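PDB 6QXL: pyruvate kinase from Pseudomonas aeruginosa, which probably catalyses the final step of glycolysis, passing the phosphoryl group of phosphoenolpyruvate to ADP to yield pyruvate and ATP. Local coordinates for residues K7-L12 and I30-L35; F92-S97 and E106-D111; K200-A205 and A216-K221; R224-A229 and G252-D257; A305-T310 and E340-S345. All coordinates share one frame; numbering follows the deposited sequence.

In the fold
The five contacts follow one another along the chain, none nested in another. Contacts 1 and 3 belong to the same eight-stranded parallel barrel, their centres about 19 Å apart, and meet where Arg34 and Lys221 converge beside a bound malonate. Contact 4, whose first segment follows closely on the strand of contact 3, joins the loop after strand 217-222 to the end of helix 248-255, near the magnesium site. Contact 2 stands apart in the mixed sheet inserted into the barrel, about 36 Å from contact 1 between centres. Contact 5 lies on the opposite side of the chain's centre from it, about 47 Å away between centres, where the barrel helices lead toward the C-terminal domain. Contacts 4 and 5 both touch the second subunit.

Contact 1 (K7-L12 and I30-L35); sequences KIVATL and IDVARL
Arg34 reaches Thr11 because its CG is trans to the backbone N (chi1 168°) and the chain runs extended to NE, while Thr11 swings OG1 to the flank of its own backbone N (chi1 -63°). The two side chains lie alongside and point the same way, and Arg34 NH1 donates in the guanidinium plane to Thr11 OG1 at 2.8 Å. The threonine hydroxyl is also bonded to the carbonyl of Leu315, and Arg34 NE forms a salt bridge with Asp68, so two of the guanidinium nitrogens are held, beside a bound malonate.

At the other end Asp31 serves the first strand with a side-chain acceptor: its OD2 accepts from Ile8 N at 2.8 Å through the anti lone pair. Salt bridges to Arg4 and Arg61 probably balance the charge of this buried carboxylate. Lys7 crosses it at about a right angle, with Lys7 CD 3.6 Å from Asp31 CG, and sends its NZ on to the carbonyls of Ala416, Phe418 and Val421.

Between these ends the parallel strands exchange main-chain bonds. Ile8 O accepts from both Asp31 N (3.0 Å) and Val32 N (3.1 Å), and Ala10 N meets Val32 O at 2.8 Å. Small Ala10 suits the outer face, its CB touching Ile30 CG2 at 3.7 Å.

Helix 19-28 links the two strands in a beta-alpha-beta unit of the TIM barrel. Strand 312-315 flanks 7-11 and closes the barrel, strand 64-68 flanks 32-36, and helix 325-340 packs against Ile8 and Ile30.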
# COMPACT_ATOMS: atom_id res chain seq x y z
N LYS A 7 -23.85 -5.20 17.77
CA LYS A 7 -25.04 -5.07 18.60
C LYS A 7 -26.28 -5.49 17.84
O LYS A 7 -26.32 -5.42 16.63
CB LYS A 7 -25.17 -3.64 19.13
CG LYS A 7 -23.95 -3.16 19.90
CD LYS A 7 -23.62 -4.05 21.12
CE LYS A 7 -22.45 -3.50 21.93
NZ LYS A 7 -22.74 -2.14 22.50
N ILE A 8 -27.28 -5.94 18.59
CA ILE A 8 -28.52 -6.49 18.02
C ILE A 8 -29.71 -5.62 18.38
O ILE A 8 -29.99 -5.40 19.55
CB ILE A 8 -28.77 -7.91 18.52
CG1 ILE A 8 -27.67 -8.85 17.98
CG2 ILE A 8 -30.15 -8.38 18.08
CD1 ILE A 8 -27.69 -10.28 18.52
N VAL A 9 -30.40 -5.13 17.36
CA VAL A 9 -31.65 -4.40 17.53
C VAL A 9 -32.81 -5.34 17.24
O VAL A 9 -32.87 -5.93 16.16
CB VAL A 9 -31.74 -3.22 16.57
CG1 VAL A 9 -33.02 -2.45 16.81
CG2 VAL A 9 -30.52 -2.34 16.73
N ALA A 10 -33.73 -5.48 18.20
CA ALA A 10 -34.88 -6.38 18.06
C ALA A 10 -36.15 -5.56 18.12
O ALA A 10 -36.38 -4.83 19.09
CB ALA A 10 -34.87 -7.42 19.16
N THR A 11 -36.96 -5.66 17.07
CA THR A 11 -38.24 -4.99 17.05
C THR A 11 -39.24 -5.77 17.90
O THR A 11 -39.29 -7.00 17.81
CB THR A 11 -38.79 -4.85 15.63
OG1 THR A 11 -37.90 -4.04 14.86
CG2 THR A 11 -40.12 -4.17 15.66
N LEU A 12 -40.02 -5.06 18.70
CA LEU A 12 -41.06 -5.70 19.52
C LEU A 12 -42.40 -5.68 18.82
O LEU A 12 -42.69 -4.82 17.98
CB LEU A 12 -41.18 -5.02 20.87
CG LEU A 12 -39.86 -4.95 21.64
CD1 LEU A 12 -40.12 -4.27 22.98
CD2 LEU A 12 -39.21 -6.33 21.79
N ILE A 30 -30.29 -9.18 23.46
CA ILE A 30 -30.63 -7.98 22.70
C ILE A 30 -29.98 -6.76 23.33
O ILE A 30 -29.87 -6.65 24.54
CB ILE A 30 -32.15 -7.76 22.54
CG1 ILE A 30 -32.86 -7.49 23.85
CG2 ILE A 30 -32.80 -8.95 21.85
CD1 ILE A 30 -34.10 -6.63 23.63
N ASP A 31 -29.51 -5.84 22.50
CA ASP A 31 -28.91 -4.61 22.98
C ASP A 31 -29.83 -3.40 22.80
O ASP A 31 -29.66 -2.39 23.48
CB ASP A 31 -27.55 -4.39 22.29
CG ASP A 31 -26.64 -5.64 22.35
OD1 ASP A 31 -26.02 -5.94 23.43
OD2 ASP A 31 -26.54 -6.36 21.31
N VAL A 32 -30.79 -3.48 21.88
CA VAL A 32 -31.72 -2.37 21.63
C VAL A 32 -33.09 -2.95 21.28
O VAL A 32 -33.19 -3.86 20.46
CB VAL A 32 -31.26 -1.48 20.47
CG1 VAL A 32 -32.24 -0.34 20.22
CG2 VAL A 32 -29.89 -0.94 20.75
N ALA A 33 -34.14 -2.40 21.89
CA ALA A 33 -35.50 -2.76 21.56
C ALA A 33 -36.08 -1.64 20.73
O ALA A 33 -36.04 -0.47 21.14
CB ALA A 33 -36.32 -2.97 22.82
N ARG A 34 -36.63 -1.99 19.56
CA ARG A 34 -37.22 -1.01 18.66
C ARG A 34 -38.74 -1.06 18.82
O ARG A 34 -39.34 -2.13 18.78
CB ARG A 34 -36.82 -1.33 17.21
CG ARG A 34 -37.58 -0.57 16.13
CD ARG A 34 -36.91 -0.81 14.79
NE ARG A 34 -37.68 -0.22 13.68
CZ ARG A 34 -38.61 -0.85 12.96
NH1 ARG A 34 -38.93 -2.12 13.17
NH2 ARG A 34 -39.23 -0.19 12.00
N LEU A 35 -39.33 0.11 18.99
CA LEU A 35 -40.76 0.25 19.14
C LEU A 35 -41.22 0.93 17.87
O LEU A 35 -40.93 2.12 17.66
CB LEU A 35 -41.10 1.09 20.37
CG LEU A 35 -40.39 0.72 21.66
CD1 LEU A 35 -40.90 1.65 22.77
CD2 LEU A 35 -40.63 -0.71 22.08

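Contact 2 (F92-S97 and E106-D111); sequences FRFSTS and EVVGID
Arg93, Phe94 and Ser95 pair in parallel with Val107, Val108 and Gly109, the two strands inclined by 19° and joined by Arg93 N to Glu106 O (3.0 Å), Val108 N to Arg93 O, Ser95 N to Val108 O and a weak bond from Ile110 N to Ser95 O. On one face Phe92, its CG trans to the backbone N (chi1 -165°), lays its ring so that Val107 CA sits over a face while Val108 comes in at the edge, CG1 3.7 Å from Phe92 CE2. The same methyl serves Phe94, whose CD1 lies 3.8 Å from Val108 CG1, and Ile110 CD1 reaches Phe94 CB at 4.0 Å. A beta-branched valine thus fills the angle between two rings, in a core to which Ile76, Ile84 and Met134 also contribute.

This is the mixed beta sheet that pyruvate kinases insert into the barrel as a mobile lid, the B domain; strand 107-109 is one of its two outermost strands within the chain.

The other face is more polar. Arg93 bends at chi3 and spreads its guanidinium across Val107, whose CB is 3.5 Å from Arg93 NH2 over one face; NH1 goes to a salt bridge with Glu143. Ser95 points there too, and its OG accepts from Ser97 N at 3.2 Å, an ST turn by which the strand ends. Beyond the strand end, Thr96, in the middle of that turn, rests CG2 4.0 Å from Ile110 CD1.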
# COMPACT_ATOMS: atom_id res chain seq x y z
N PHE A 92 -56.76 -3.38 -11.66
CA PHE A 92 -56.97 -2.89 -10.32
C PHE A 92 -56.80 -1.38 -10.27
O PHE A 92 -55.99 -0.83 -11.01
CB PHE A 92 -56.04 -3.58 -9.33
CG PHE A 92 -56.42 -3.39 -7.91
CD1 PHE A 92 -57.45 -4.14 -7.37
CD2 PHE A 92 -55.78 -2.44 -7.11
CE1 PHE A 92 -57.85 -3.94 -6.04
CE2 PHE A 92 -56.16 -2.25 -5.79
CZ PHE A 92 -57.20 -3.01 -5.26
N ARG A 93 -57.55 -0.74 -9.39
CA ARG A 93 -57.58 0.72 -9.33
C ARG A 93 -57.36 1.24 -7.92
O ARG A 93 -57.85 0.66 -6.95
CB ARG A 93 -58.94 1.23 -9.81
CG ARG A 93 -59.18 1.08 -11.29
CD ARG A 93 -60.55 1.64 -11.68
NE ARG A 93 -61.67 0.94 -11.08
CZ ARG A 93 -62.66 1.50 -10.33
NH1 ARG A 93 -62.63 2.78 -10.00
NH2 ARG A 93 -63.64 0.77 -9.87
N PHE A 94 -56.65 2.36 -7.86
CA PHE A 94 -56.46 3.11 -6.63
C PHE A 94 -57.20 4.44 -6.81
O PHE A 94 -56.85 5.20 -7.71
CB PHE A 94 -54.99 3.34 -6.38
CG PHE A 94 -54.18 2.09 -6.29
CD1 PHE A 94 -54.14 1.36 -5.12
CD2 PHE A 94 -53.46 1.62 -7.39
CE1 PHE A 94 -53.43 0.19 -5.04
CE2 PHE A 94 -52.75 0.43 -7.29
CZ PHE A 94 -52.74 -0.27 -6.11
N SER A 95 -58.20 4.72 -5.95
CA SER A 95 -59.07 5.87 -6.18
C SER A 95 -59.22 6.72 -4.95
O SER A 95 -59.62 6.22 -3.85
CB SER A 95 -60.48 5.44 -6.67
OG SER A 95 -61.29 6.58 -6.92
N THR A 96 -59.05 8.02 -5.11
CA THR A 96 -59.29 8.97 -4.04
C THR A 96 -60.76 9.20 -3.80
O THR A 96 -61.14 9.66 -2.74
CB THR A 96 -58.62 10.33 -4.34
OG1 THR A 96 -59.13 10.83 -5.54
CG2 THR A 96 -57.08 10.17 -4.42
N SER A 97 -61.61 8.87 -4.75
CA SER A 97 -63.06 9.05 -4.60
C SER A 97 -63.78 7.75 -4.18
O SER A 97 -64.96 7.74 -3.89
CB SER A 97 -63.65 9.68 -5.89
OG SER A 97 -63.49 8.86 -6.96
N GLU A 106 -61.68 -5.05 -7.33
CA GLU A 106 -61.33 -4.22 -8.47
C GLU A 106 -60.79 -2.85 -8.12
O GLU A 106 -60.12 -2.20 -8.95
CB GLU A 106 -62.53 -4.03 -9.38
CG GLU A 106 -63.09 -5.32 -9.97
CD GLU A 106 -64.50 -5.14 -10.51
OE1 GLU A 106 -64.63 -4.17 -11.29
OE2 GLU A 106 -65.46 -5.92 -10.16
N VAL A 107 -61.05 -2.36 -6.91
CA VAL A 107 -60.64 -1.02 -6.53
C VAL A 107 -60.52 -0.92 -5.03
O VAL A 107 -61.28 -1.56 -4.30
CB VAL A 107 -61.65 0.05 -7.07
CG1 VAL A 107 -63.04 -0.17 -6.52
CG2 VAL A 107 -61.17 1.45 -6.73
N VAL A 108 -59.59 -0.08 -4.58
CA VAL A 108 -59.48 0.31 -3.18
C VAL A 108 -59.25 1.82 -3.13
O VAL A 108 -58.72 2.42 -4.08
CB VAL A 108 -58.34 -0.45 -2.46
CG1 VAL A 108 -56.95 -0.04 -2.99
CG2 VAL A 108 -58.40 -0.25 -0.94
N GLY A 109 -59.66 2.42 -2.03
CA GLY A 109 -59.44 3.81 -1.80
C GLY A 109 -58.06 4.14 -1.28
O GLY A 109 -57.32 3.24 -0.90
N ILE A 110 -57.71 5.41 -1.31
CA ILE A 110 -56.43 5.86 -0.78
C ILE A 110 -56.58 7.31 -0.29
O ILE A 110 -57.18 8.18 -1.00
CB ILE A 110 -55.38 5.79 -1.86
CG1 ILE A 110 -55.97 6.44 -3.14
CG2 ILE A 110 -54.77 4.47 -2.14
CD1 ILE A 110 -55.04 6.71 -4.30
N ASP A 111 -56.08 7.53 0.92
CA ASP A 111 -56.24 8.88 1.52
C ASP A 111 -55.13 9.88 1.16
O ASP A 111 -54.88 10.79 1.87
CB ASP A 111 -56.37 8.76 3.03
CG ASP A 111 -57.05 9.96 3.65
OD1 ASP A 111 -57.67 10.81 2.94
OD2 ASP A 111 -56.98 10.03 4.89

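Contact 3 (K200-A205 and A216-K221)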
# COMPACT_ATOMS: atom_id res chain seq x y z
N LYS A 200 -32.26 19.01 6.22
CA LYS A 200 -33.38 19.82 6.74
C LYS A 200 -34.41 18.97 7.48
O LYS A 200 -34.85 19.32 8.57
CB LYS A 200 -34.07 20.63 5.64
CG LYS A 200 -33.20 21.60 4.86
CD LYS A 200 -33.88 22.08 3.57
CE LYS A 200 -32.96 22.87 2.61
NZ LYS A 200 -32.59 24.22 3.13
N ASP A 201 -34.76 17.84 6.92
CA ASP A 201 -35.75 16.93 7.51
C ASP A 201 -35.31 16.46 8.89
O ASP A 201 -36.13 16.38 9.83
CB ASP A 201 -36.03 15.75 6.61
CG ASP A 201 -36.55 16.15 5.22
OD1 ASP A 201 -37.14 17.27 5.13
OD2 ASP A 201 -36.44 15.40 4.25
N MET A 202 -34.01 16.20 9.05
CA MET A 202 -33.48 15.78 10.33
C MET A 202 -33.37 16.94 11.33
O MET A 202 -33.57 16.73 12.53
CB MET A 202 -32.09 15.13 10.17
CG MET A 202 -32.06 13.81 9.42
SD MET A 202 -33.20 12.55 9.98
CE MET A 202 -32.53 12.23 11.62
N GLU A 203 -33.03 18.13 10.84
CA GLU A 203 -32.97 19.31 11.72
C GLU A 203 -34.35 19.65 12.27
O GLU A 203 -34.49 19.97 13.45
CB GLU A 203 -32.37 20.49 10.99
CG GLU A 203 -30.87 20.42 10.85
CD GLU A 203 -30.34 21.13 9.60
OE1 GLU A 203 -31.09 21.79 8.86
OE2 GLU A 203 -29.12 21.03 9.34
N TYR A 204 -35.37 19.56 11.41
CA TYR A 204 -36.74 19.77 11.84
C TYR A 204 -37.13 18.79 12.94
O TYR A 204 -37.68 19.16 13.98
CB TYR A 204 -37.70 19.66 10.64
CG TYR A 204 -39.14 20.03 10.93
CD1 TYR A 204 -39.51 20.87 12.00
CD2 TYR A 204 -40.16 19.60 10.07
CE1 TYR A 204 -40.82 21.21 12.23
CE2 TYR A 204 -41.49 19.95 10.30
CZ TYR A 204 -41.81 20.73 11.40
OH TYR A 204 -43.09 21.13 11.62
N ALA A 205 -36.81 17.51 12.73
CA ALA A 205 -37.13 16.50 13.73
C ALA A 205 -36.40 16.76 15.05
O ALA A 205 -36.96 16.55 16.12
CB ALA A 205 -36.82 15.13 13.21
N ALA A 216 -33.20 12.14 23.36
CA ALA A 216 -32.82 11.04 22.48
C ALA A 216 -31.88 11.49 21.38
O ALA A 216 -31.91 12.65 20.94
CB ALA A 216 -34.05 10.41 21.86
N TRP A 217 -31.06 10.55 20.93
CA TRP A 217 -30.26 10.71 19.72
C TRP A 217 -31.09 10.31 18.51
O TRP A 217 -31.95 9.43 18.59
CB TRP A 217 -28.99 9.87 19.82
CG TRP A 217 -27.87 10.54 20.54
CD1 TRP A 217 -27.95 11.63 21.35
CD2 TRP A 217 -26.49 10.17 20.50
NE1 TRP A 217 -26.72 11.96 21.83
CE2 TRP A 217 -25.79 11.10 21.30
CE3 TRP A 217 -25.78 9.15 19.88
CZ2 TRP A 217 -24.41 11.03 21.50
CZ3 TRP A 217 -24.39 9.10 20.06
CH2 TRP A 217 -23.74 10.03 20.89
N LEU A 218 -30.82 10.95 17.39
CA LEU A 218 -31.60 10.78 16.18
C LEU A 218 -30.97 9.81 15.19
O LEU A 218 -29.79 9.92 14.87
CB LEU A 218 -31.79 12.11 15.50
CG LEU A 218 -32.82 13.03 16.11
CD1 LEU A 218 -32.82 14.31 15.28
CD2 LEU A 218 -34.22 12.42 16.10
N VAL A 219 -31.79 8.90 14.66
CA VAL A 219 -31.37 7.97 13.63
C VAL A 219 -32.02 8.32 12.31
O VAL A 219 -33.23 8.34 12.21
CB VAL A 219 -31.76 6.53 13.99
CG1 VAL A 219 -31.19 5.57 12.95
CG2 VAL A 219 -31.28 6.19 15.39
N ALA A 220 -31.20 8.58 11.30
CA ALA A 220 -31.70 8.79 9.94
C ALA A 220 -31.81 7.48 9.21
O ALA A 220 -30.82 6.79 9.01
CB ALA A 220 -30.81 9.74 9.16
N LYS A 221 -33.02 7.13 8.80
CA LYS A 221 -33.23 5.94 7.99
C LYS A 221 -33.01 6.27 6.53
O LYS A 221 -33.69 7.10 5.98
CB LYS A 221 -34.63 5.40 8.22
CG LYS A 221 -34.81 4.87 9.64
CD LYS A 221 -36.27 4.66 9.98
CE LYS A 221 -36.89 3.54 9.16
NZ LYS A 221 -38.25 3.19 9.65
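Met202 reaches from its helix to the strand by a doubly bent chain: CG is trans to the carbonyl carbon, and chi2 (-51°) and chi3 (-66°) curl the thioether round so that both sulfur and methyl face Ala220. Met202 SD stands 3.8 Å from Ala220 CB, and Met202 CE turns along the strand to 4.0 Å from Leu218 CB, with Val219 O equally close to CE. A flexible, unbranched side chain suits this place, since it can follow the uneven surface left by a small alanine two residues on from a large leucine.

Helix and strand run roughly antiparallel, the axes of these short segments approaching to 9.9 Å with 150° between their directions, as they do in a beta-alpha-beta unit of the TIM barrel; here helix 199-211 connects strand 190-193 to strand 217-222.

Leu218 answers from the strand. Its chain is extended at chi2, which carries CD1 up to the helix backbone, 3.7 Å from Met202 O and 4.3 Å from Ala205 C. Ala205 presents no more than a methyl at this surface, so the leucine can come close. Val193 of the neighbouring strand packs against both Met202 and Ala205, while Val219 turns the other way, toward Ala243 and Met245.

Contact 4 (R224-A229 and G252-D257); sequences RAEAVA and GVEIGD
Arg224 and Glu254 cross obliquely, their guanidinium and carboxylate planes 30° apart, and meet in a one-point salt bridge. Arg224 NH1 donates in its own plane to Glu254 OE1 at 3.0 Å, coming nearly along the C-O axis. The arginine bends sharply at chi2, which brings CD up alongside the carboxylate oxygens, 3.3 Å from Glu254 OE1. The other oxygen turns to the main chain: Ala225 N donates to Glu254 OE2 at 2.9 Å, approaching from above the carboxylate plane, 38° out of it. Both oxygens are thereby gripped, and OE1 has a further donor in Asn161.

Glu226 sets its carboxylate almost perpendicular to that of Glu254, with Glu226 OE1 4.0 Å from Glu254 OE2. The like charges are probably eased by Arg224 and by Arg197, which forms a salt bridge with Glu226.

The loop after strand 217-222 and the short helix 248-255 after strand 243-247 lie at the C-terminal end of the TIM barrel, where its active sites lie. Arg224 follows Glu223, and Glu254 lies one helical turn beyond Asp250; Glu223 and Asp250 bind the magnesium ion, so the salt bridge joins the chain near each ligand, with the Glu254 side chain about 9 Å from the metal.

Beside the charged groups the contact is apolar. Ile255 puts CG2 against Ala225, 3.9 Å from Ala225 CA, and 4.1 Å from Val228 CG2; the valine and isoleucine cross at about a right angle, and both touch Ile263 of helix 260-273. Gly256 then takes the positive phi with which the helix ends, and Asp257 forms a salt bridge with Arg334 of the second subunit.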
# COMPACT_ATOMS: atom_id res chain seq x y z
N ARG A 224 -34.66 6.68 0.86
CA ARG A 224 -35.12 7.45 -0.30
C ARG A 224 -34.07 7.51 -1.36
O ARG A 224 -32.90 7.68 -1.05
CB ARG A 224 -35.53 8.88 0.08
CG ARG A 224 -36.87 8.93 0.71
CD ARG A 224 -38.08 9.08 -0.19
NE ARG A 224 -39.18 9.64 0.51
CZ ARG A 224 -40.45 9.17 0.49
NH1 ARG A 224 -40.76 8.10 -0.24
NH2 ARG A 224 -41.41 9.76 1.19
N ALA A 225 -34.46 7.38 -2.61
CA ALA A 225 -33.52 7.54 -3.71
C ALA A 225 -32.71 8.81 -3.65
O ALA A 225 -31.52 8.82 -3.92
CB ALA A 225 -34.23 7.40 -5.05
N GLU A 226 -33.37 9.90 -3.22
CA GLU A 226 -32.73 11.22 -3.18
C GLU A 226 -31.62 11.26 -2.14
O GLU A 226 -30.65 11.98 -2.31
CB GLU A 226 -33.77 12.32 -2.88
CG GLU A 226 -34.86 12.52 -3.93
CD GLU A 226 -35.98 11.49 -3.92
OE1 GLU A 226 -36.15 10.67 -2.98
OE2 GLU A 226 -36.69 11.44 -4.92
N ALA A 227 -31.76 10.48 -1.07
CA ALA A 227 -30.76 10.42 -0.01
C ALA A 227 -29.42 9.82 -0.44
O ALA A 227 -28.40 10.08 0.21
CB ALA A 227 -31.31 9.66 1.19
N VAL A 228 -29.42 9.01 -1.50
CA VAL A 228 -28.20 8.34 -1.97
C VAL A 228 -27.85 8.73 -3.40
O VAL A 228 -27.00 8.10 -4.02
CB VAL A 228 -28.33 6.81 -1.84
CG1 VAL A 228 -28.40 6.42 -0.37
CG2 VAL A 228 -29.57 6.29 -2.58
N ALA A 229 -28.49 9.78 -3.91
CA ALA A 229 -28.26 10.25 -5.28
C ALA A 229 -26.79 10.60 -5.52
O ALA A 229 -26.30 10.42 -6.62
CB ALA A 229 -29.13 11.46 -5.57
N GLY A 252 -34.56 -0.58 -1.18
CA GLY A 252 -34.51 -1.48 -2.32
C GLY A 252 -35.63 -1.21 -3.32
O GLY A 252 -35.42 -1.29 -4.51
N VAL A 253 -36.81 -0.87 -2.83
CA VAL A 253 -37.89 -0.49 -3.70
C VAL A 253 -37.52 0.78 -4.48
O VAL A 253 -37.74 0.86 -5.70
CB VAL A 253 -39.19 -0.28 -2.91
CG1 VAL A 253 -40.26 0.37 -3.77
CG2 VAL A 253 -39.71 -1.59 -2.37
N GLU A 254 -36.94 1.75 -3.79
CA GLU A 254 -36.67 3.05 -4.41
C GLU A 254 -35.49 3.01 -5.44
O GLU A 254 -35.54 3.72 -6.39
CB GLU A 254 -36.48 4.12 -3.32
CG GLU A 254 -37.99 4.65 -3.09
CD GLU A 254 -38.09 5.96 -2.55
OE1 GLU A 254 -38.95 6.28 -1.75
OE2 GLU A 254 -37.28 6.87 -2.89
N ILE A 255 -34.45 2.25 -5.14
CA ILE A 255 -33.29 2.22 -6.05
C ILE A 255 -33.06 0.89 -6.75
O ILE A 255 -32.18 0.80 -7.58
CB ILE A 255 -31.98 2.63 -5.32
CG1 ILE A 255 -31.57 1.58 -4.28
CG2 ILE A 255 -32.16 3.96 -4.66
CD1 ILE A 255 -30.24 1.85 -3.61
N GLY A 256 -33.82 -0.13 -6.38
CA GLY A 256 -33.66 -1.48 -6.95
C GLY A 256 -32.75 -2.38 -6.13
O GLY A 256 -31.69 -1.96 -5.68
N ASP A 257 -33.16 -3.61 -5.90
CA ASP A 257 -32.37 -4.51 -5.05
C ASP A 257 -30.94 -4.76 -5.57
O ASP A 257 -30.03 -4.95 -4.80
CB ASP A 257 -33.14 -5.75 -4.63
CG ASP A 257 -33.62 -6.60 -5.80
OD1 ASP A 257 -33.10 -6.43 -6.92
OD2 ASP A 257 -34.56 -7.46 -5.59

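Contact 5 (A305-T310 and E340-S345); sequences AVLDYT and EKHPTS
Tyr309 reaches Ser345 from a backbone of positive phi, the residue closing the Schellman motif at the end of its helix. From CB, a chi1 of -127°, away from the usual staggered positions, swings the ring toward the loop. The ring meets it first through Tyr309 CE1, 3.4 Å from Ser345 O and 4.0 Å from Ser345 CA. CZ follows, and at the tip Tyr309 OH donates to Ser345 O at 3.2 Å, nearly along the C=O axis, with that oxygen at the ring edge. The hydroxyl also accepts from Ser398 N, and Arg419 makes a cation-pi contact with the ring, so a tyrosine suits a place that asks for both a flat face and a polar end.

Leu307 packs against the same loop. Its CD2 lies 3.8 Å from His342 CB and 3.9 Å from Ser345 OG. A water donates to Leu307 O (3.0 Å) and is bonded to Thr344 OG1 (2.8 Å), and that hydroxyl is paired in turn with His342 ND1, which fixes the imidazole's rotation. Val306 crosses the aliphatic part of Glu340 at about a right angle, while the carboxylate beyond it binds Thr6 and the main chain of Arg5.

The contact joins the end of helix 296-307 to the loop after helix 325-340, two helices on the outside of the barrel. Helix 260-273 packs against Tyr309 on one flank, Cys336 and Ala339 of helix 325-340 lie against Val306, and Val261 and Gly262 of the second subunit cover Leu307 and His342.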
# COMPACT_ATOMS: atom_id res chain seq x y z
N ALA A 305 -22.45 -8.15 6.90
CA ALA A 305 -22.70 -6.85 7.54
C ALA A 305 -21.69 -6.61 8.67
O ALA A 305 -21.20 -5.50 8.85
CB ALA A 305 -24.12 -6.74 8.06
N VAL A 306 -21.35 -7.66 9.40
CA VAL A 306 -20.36 -7.56 10.45
C VAL A 306 -18.98 -7.22 9.87
O VAL A 306 -18.26 -6.37 10.41
CB VAL A 306 -20.31 -8.84 11.29
CG1 VAL A 306 -19.16 -8.79 12.28
CG2 VAL A 306 -21.64 -9.02 12.04
N LEU A 307 -18.62 -7.85 8.76
CA LEU A 307 -17.34 -7.54 8.11
C LEU A 307 -17.35 -6.16 7.47
O LEU A 307 -16.31 -5.50 7.47
CB LEU A 307 -16.98 -8.59 7.10
CG LEU A 307 -16.85 -10.02 7.63
CD1 LEU A 307 -16.50 -10.98 6.51
CD2 LEU A 307 -15.86 -10.17 8.76
N ASP A 308 -18.50 -5.68 7.00
CA ASP A 308 -18.61 -4.27 6.56
C ASP A 308 -18.40 -3.29 7.74
O ASP A 308 -18.30 -2.09 7.52
CB ASP A 308 -19.97 -3.97 5.92
CG ASP A 308 -20.30 -4.83 4.69
OD1 ASP A 308 -19.36 -5.18 3.92
OD2 ASP A 308 -21.51 -5.18 4.49
N TYR A 309 -18.38 -3.81 8.97
CA TYR A 309 -18.19 -3.02 10.19
C TYR A 309 -19.41 -2.16 10.56
O TYR A 309 -19.29 -1.02 10.99
CB TYR A 309 -16.87 -2.20 10.19
CG TYR A 309 -16.08 -2.49 11.43
CD1 TYR A 309 -15.37 -3.70 11.55
CD2 TYR A 309 -16.10 -1.62 12.53
CE1 TYR A 309 -14.67 -4.00 12.70
CE2 TYR A 309 -15.39 -1.92 13.69
CZ TYR A 309 -14.69 -3.12 13.77
OH TYR A 309 -14.00 -3.44 14.91
N THR A 310 -20.59 -2.75 10.41
CA THR A 310 -21.80 -2.17 10.95
C THR A 310 -21.72 -2.18 12.47
O THR A 310 -21.08 -3.05 13.07
CB THR A 310 -23.05 -2.97 10.45
OG1 THR A 310 -24.23 -2.17 10.60
CG2 THR A 310 -23.22 -4.29 11.17
N GLU A 340 -16.71 -12.03 13.83
CA GLU A 340 -15.77 -11.17 14.54
C GLU A 340 -14.38 -11.79 14.73
O GLU A 340 -13.42 -11.07 14.98
CB GLU A 340 -16.35 -10.70 15.88
CG GLU A 340 -17.40 -9.61 15.71
CD GLU A 340 -18.40 -9.50 16.87
OE1 GLU A 340 -18.13 -9.99 17.99
OE2 GLU A 340 -19.48 -8.89 16.63
N LYS A 341 -14.26 -13.12 14.58
CA LYS A 341 -12.95 -13.78 14.61
C LYS A 341 -12.10 -13.52 13.36
O LYS A 341 -10.90 -13.69 13.40
CB LYS A 341 -13.10 -15.28 14.81
CG LYS A 341 -13.87 -15.68 16.06
CD LYS A 341 -13.73 -17.18 16.34
CE LYS A 341 -14.31 -18.09 15.25
NZ LYS A 341 -14.01 -19.49 15.59
N HIS A 342 -12.72 -13.10 12.27
CA HIS A 342 -11.99 -12.81 11.03
C HIS A 342 -10.87 -11.78 11.28
O HIS A 342 -11.05 -10.86 12.09
CB HIS A 342 -12.94 -12.29 9.96
CG HIS A 342 -12.49 -12.55 8.55
ND1 HIS A 342 -11.89 -11.59 7.76
CD2 HIS A 342 -12.59 -13.66 7.77
CE1 HIS A 342 -11.62 -12.10 6.57
NE2 HIS A 342 -12.02 -13.35 6.56
N PRO A 343 -9.71 -11.95 10.62
CA PRO A 343 -8.62 -10.97 10.77
C PRO A 343 -8.94 -9.52 10.40
O PRO A 343 -8.41 -8.61 11.03
CB PRO A 343 -7.52 -11.53 9.87
CG PRO A 343 -7.78 -13.00 9.85
CD PRO A 343 -9.27 -13.13 9.86
N THR A 344 -9.81 -9.30 9.42
CA THR A 344 -10.19 -7.93 9.04
C THR A 344 -11.04 -7.20 10.10
O THR A 344 -11.14 -5.97 10.06
CB THR A 344 -10.93 -7.89 7.69
OG1 THR A 344 -12.15 -8.61 7.81
CG2 THR A 344 -10.07 -8.47 6.57
N SER A 345 -11.63 -7.93 11.04
CA SER A 345 -12.41 -7.30 12.12
C SER A 345 -11.56 -6.59 13.19
O SER A 345 -12.08 -5.76 13.91
CB SER A 345 -13.37 -8.31 12.78
OG SER A 345 -14.54 -8.45 11.97
O HOH W 1 -14.00 -6.82 8.87